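Local coordinates for p-nitrophenyl phosphatase (Pho2) (Archaeoglobus fulgidus, PDB 3QGM), which probably acts as a metal-dependent phosphatase of the haloacid dehalogenase (HAD) superfamily, and binds calcium or magnesium, at residues A[150-155]-A[182-187]. Numbering follows the deposited sequence.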
ATOM      1  N   THR A 150      -6.386  -8.361  10.981  1.00 22.92           N
ATOM      2  CA  THR A 150      -5.998  -8.667  12.334  1.00 22.68           C
ATOM      3  C   THR A 150      -5.830  -7.413  13.175  1.00 23.80           C
ATOM      4  O   THR A 150      -6.257  -7.345  14.341  1.00 23.88           O
ATOM      5  CB  THR A 150      -4.671  -9.483  12.318  1.00 23.21           C
ATOM      6  OG1 THR A 150      -3.679  -8.789  11.533  1.00 24.17           O
ATOM      7  CG2 THR A 150      -4.880 -10.885  11.704  1.00 19.89           C
ATOM      8  N   ASN A 151      -5.216  -6.406  12.578  1.00 23.89           N
ATOM      9  CA  ASN A 151      -4.890  -5.187  13.298  1.00 24.50           C
ATOM     10  C   ASN A 151      -4.616  -4.049  12.289  1.00 24.61           C
ATOM     11  O   ASN A 151      -4.284  -4.344  11.132  1.00 24.14           O
ATOM     12  CB  ASN A 151      -3.651  -5.408  14.192  1.00 24.49           C
ATOM     13  CG  ASN A 151      -2.400  -5.667  13.413  1.00 23.88           C
ATOM     14  OD1 ASN A 151      -2.307  -6.662  12.688  1.00 25.07           O
ATOM     15  ND2 ASN A 151      -1.378  -4.828  13.622  1.00 25.91           N
ATOM     16  N   PRO A 152      -4.769  -2.774  12.710  1.00 23.99           N
ATOM     17  CA  PRO A 152      -4.554  -1.668  11.753  1.00 24.77           C
ATOM     18  C   PRO A 152      -3.177  -1.041  11.719  1.00 25.06           C
ATOM     19  O   PRO A 152      -2.953  -0.166  10.877  1.00 26.64           O
ATOM     20  CB  PRO A 152      -5.535  -0.599  12.206  1.00 25.83           C
ATOM     21  CG  PRO A 152      -5.721  -0.877  13.748  1.00 25.87           C
ATOM     22  CD  PRO A 152      -5.412  -2.344  13.960  1.00 23.85           C
ATOM     23  N   ASP A 153      -2.267  -1.478  12.591  1.00 25.28           N
ATOM     24  CA  ASP A 153      -1.050  -0.753  12.866  1.00 25.42           C
ATOM     25  C   ASP A 153      -0.238  -0.572  11.557  1.00 26.74           C
ATOM     26  O   ASP A 153      -0.042  -1.503  10.790  1.00 25.46           O
ATOM     27  CB  ASP A 153      -0.241  -1.464  13.952  1.00 24.43           C
ATOM     28  CG  ASP A 153      -1.047  -1.637  15.269  1.00 26.41           C
ATOM     29  OD1 ASP A 153      -1.053  -0.683  16.077  1.00 29.26           O
ATOM     30  OD2 ASP A 153      -1.806  -2.644  15.412  1.00 26.12           O
ATOM     31  N   ARG A 154       0.187   0.654  11.307  1.00 27.34           N
ATOM     32  CA  ARG A 154       0.843   1.000  10.080  1.00 27.99           C
ATOM     33  C   ARG A 154       2.321   0.652  10.045  1.00 28.78           C
ATOM     34  O   ARG A 154       2.755   0.068   9.077  1.00 27.06           O
ATOM     35  CB  ARG A 154       0.669   2.481   9.850  1.00 29.02           C
ATOM     36  CG  ARG A 154      -0.689   2.792   9.292  1.00 30.71           C
ATOM     37  CD  ARG A 154      -1.049   4.221   9.494  1.00 34.48           C
ATOM     38  NE  ARG A 154      -2.346   4.480   8.891  1.00 35.92           N
ATOM     39  CZ  ARG A 154      -3.522   4.176   9.438  1.00 39.86           C
ATOM     40  NH1 ARG A 154      -3.599   3.590  10.644  1.00 41.26           N
ATOM     41  NH2 ARG A 154      -4.642   4.446   8.774  1.00 37.07           N
ATOM     42  N   ILE A 155       3.053   1.003  11.116  1.00 29.28           N
ATOM     43  CA  ILE A 155       4.504   0.904  11.210  1.00 31.42           C
ATOM     44  C   ILE A 155       4.914   0.352  12.583  1.00 34.00           C
ATOM     45  O   ILE A 155       4.396   0.814  13.568  1.00 33.95           O
ATOM     46  CB  ILE A 155       5.139   2.308  11.129  1.00 31.99           C
ATOM     47  CG1 ILE A 155       4.838   3.006   9.807  1.00 30.39           C
ATOM     48  CG2 ILE A 155       6.648   2.301  11.348  1.00 31.91           C
ATOM     49  CD1 ILE A 155       5.294   4.485   9.888  1.00 30.84           C
ATOM     50  N   ASP A 182     -13.691  -4.965   6.002  1.00 29.24           N
ATOM     51  CA  ASP A 182     -15.062  -5.000   6.587  1.00 28.68           C
ATOM     52  C   ASP A 182     -14.992  -4.911   8.118  1.00 29.20           C
ATOM     53  O   ASP A 182     -15.827  -4.269   8.768  1.00 28.51           O
ATOM     54  CB  ASP A 182     -15.804  -6.284   6.145  1.00 29.37           C
ATOM     55  CG  ASP A 182     -15.998  -6.349   4.609  1.00 31.05           C
ATOM     56  OD1 ASP A 182     -16.394  -5.311   4.049  1.00 32.83           O
ATOM     57  OD2 ASP A 182     -15.765  -7.392   3.968  1.00 29.34           O
ATOM     58  N   VAL A 183     -13.958  -5.543   8.689  1.00 28.74           N
ATOM     59  CA  VAL A 183     -13.776  -5.621  10.124  1.00 27.93           C
ATOM     60  C   VAL A 183     -12.285  -5.551  10.396  1.00 27.69           C
ATOM     61  O   VAL A 183     -11.523  -6.281   9.797  1.00 26.01           O
ATOM     62  CB  VAL A 183     -14.309  -6.961  10.681  1.00 28.09           C
ATOM     63  CG1 VAL A 183     -14.082  -7.059  12.205  1.00 27.93           C
ATOM     64  CG2 VAL A 183     -15.802  -7.115  10.353  1.00 29.33           C
ATOM     65  N   VAL A 184     -11.878  -4.628  11.258  1.00 27.31           N
ATOM     66  CA  VAL A 184     -10.556  -4.646  11.852  1.00 26.46           C
ATOM     67  C   VAL A 184     -10.730  -5.181  13.292  1.00 27.09           C
ATOM     68  O   VAL A 184     -11.567  -4.669  14.047  1.00 27.49           O
ATOM     69  CB  VAL A 184      -9.991  -3.253  11.865  1.00 27.32           C
ATOM     70  CG1 VAL A 184      -8.592  -3.244  12.519  1.00 26.94           C
ATOM     71  CG2 VAL A 184      -9.938  -2.644  10.376  1.00 26.82           C
ATOM     72  N   VAL A 185      -9.966  -6.212  13.658  1.00 27.32           N
ATOM     73  CA  VAL A 185     -10.100  -6.871  14.968  1.00 27.79           C
ATOM     74  C   VAL A 185      -9.339  -6.120  16.061  1.00 28.21           C
ATOM     75  O   VAL A 185      -9.922  -5.811  17.123  1.00 28.51           O
ATOM     76  CB  VAL A 185      -9.688  -8.336  14.864  1.00 27.10           C
ATOM     77  CG1 VAL A 185      -9.813  -9.083  16.225  1.00 27.84           C
ATOM     78  CG2 VAL A 185     -10.547  -8.990  13.787  1.00 26.56           C
ATOM     79  N   GLY A 186      -8.074  -5.780  15.792  1.00 28.58           N
ATOM     80  CA  GLY A 186      -7.145  -5.315  16.830  1.00 28.42           C
ATOM     81  C   GLY A 186      -7.449  -3.914  17.335  1.00 29.17           C
ATOM     82  O   GLY A 186      -8.255  -3.197  16.742  1.00 29.32           O
ATOM     83  N   LYS A 187      -6.764  -3.508  18.397  1.00 29.41           N
ATOM     84  CA  LYS A 187      -6.853  -2.145  18.899  1.00 30.84           C
ATOM     85  C   LYS A 187      -6.503  -1.098  17.841  1.00 31.51           C
ATOM     86  O   LYS A 187      -5.492  -1.248  17.149  1.00 33.11           O
ATOM     87  CB  LYS A 187      -5.936  -1.956  20.113  1.00 31.33           C
ATOM     88  CG  LYS A 187      -6.312  -2.873  21.356  1.00 29.86           C
ATOM     89  CD  LYS A 187      -5.268  -2.727  22.459  1.00 29.81           C
ATOM     90  CE  LYS A 187      -3.941  -3.368  22.111  1.00 27.25           C
ATOM     91  NZ  LYS A 187      -2.955  -3.138  23.197  1.00 25.98           N
TER
HETATM   92  O   HOH W   1      -3.509   0.282  16.169  1.00 27.75           O
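Pro152 lays its ring against Val184 and the backbone of Lys187: its CD lies 3.6 Å from CG1 of Val184, and CG sits 3.4 Å from the carbonyl O of Lys187. A chi1 of 179° swings CG1 of Val184 to the side of its own carbonyl carbon, and this methyl meets the ring obliquely. Closer to the ends of the two strands, Gly186 N gives a weak, bent hydrogen bond to Thr150 O (2.8 Å, 119° at the hydrogen), and the same oxygen touches CB of Val185 at 3.6 Å. The backbones come close here, with CA of Asn151 and CA of Gly186 4.2 Å apart. A water donates both to Asp153 OD1 (2.6 Å) and to Lys187 O, bridging the two loops. Asp153 is steadied in turn: Asn151 ND2 reaches its OD2 at 2.9 Å, nearly straight and in the amide plane, onto the anti lone pair, and Asn48 also bonds OD2. Asn151 OD1 accepts from Thr150 OG1 and also pairs with Thr166. These loops follow neighbouring parallel strands, 146-149 and 183-184. Lys187 lies near the calcium ligand Asp14, consistent with the motif III lysine of HAD phosphatases. The loops thus join through main-chain carbonyls, without the Lys187 amine, which is salt-bridged to Asp217.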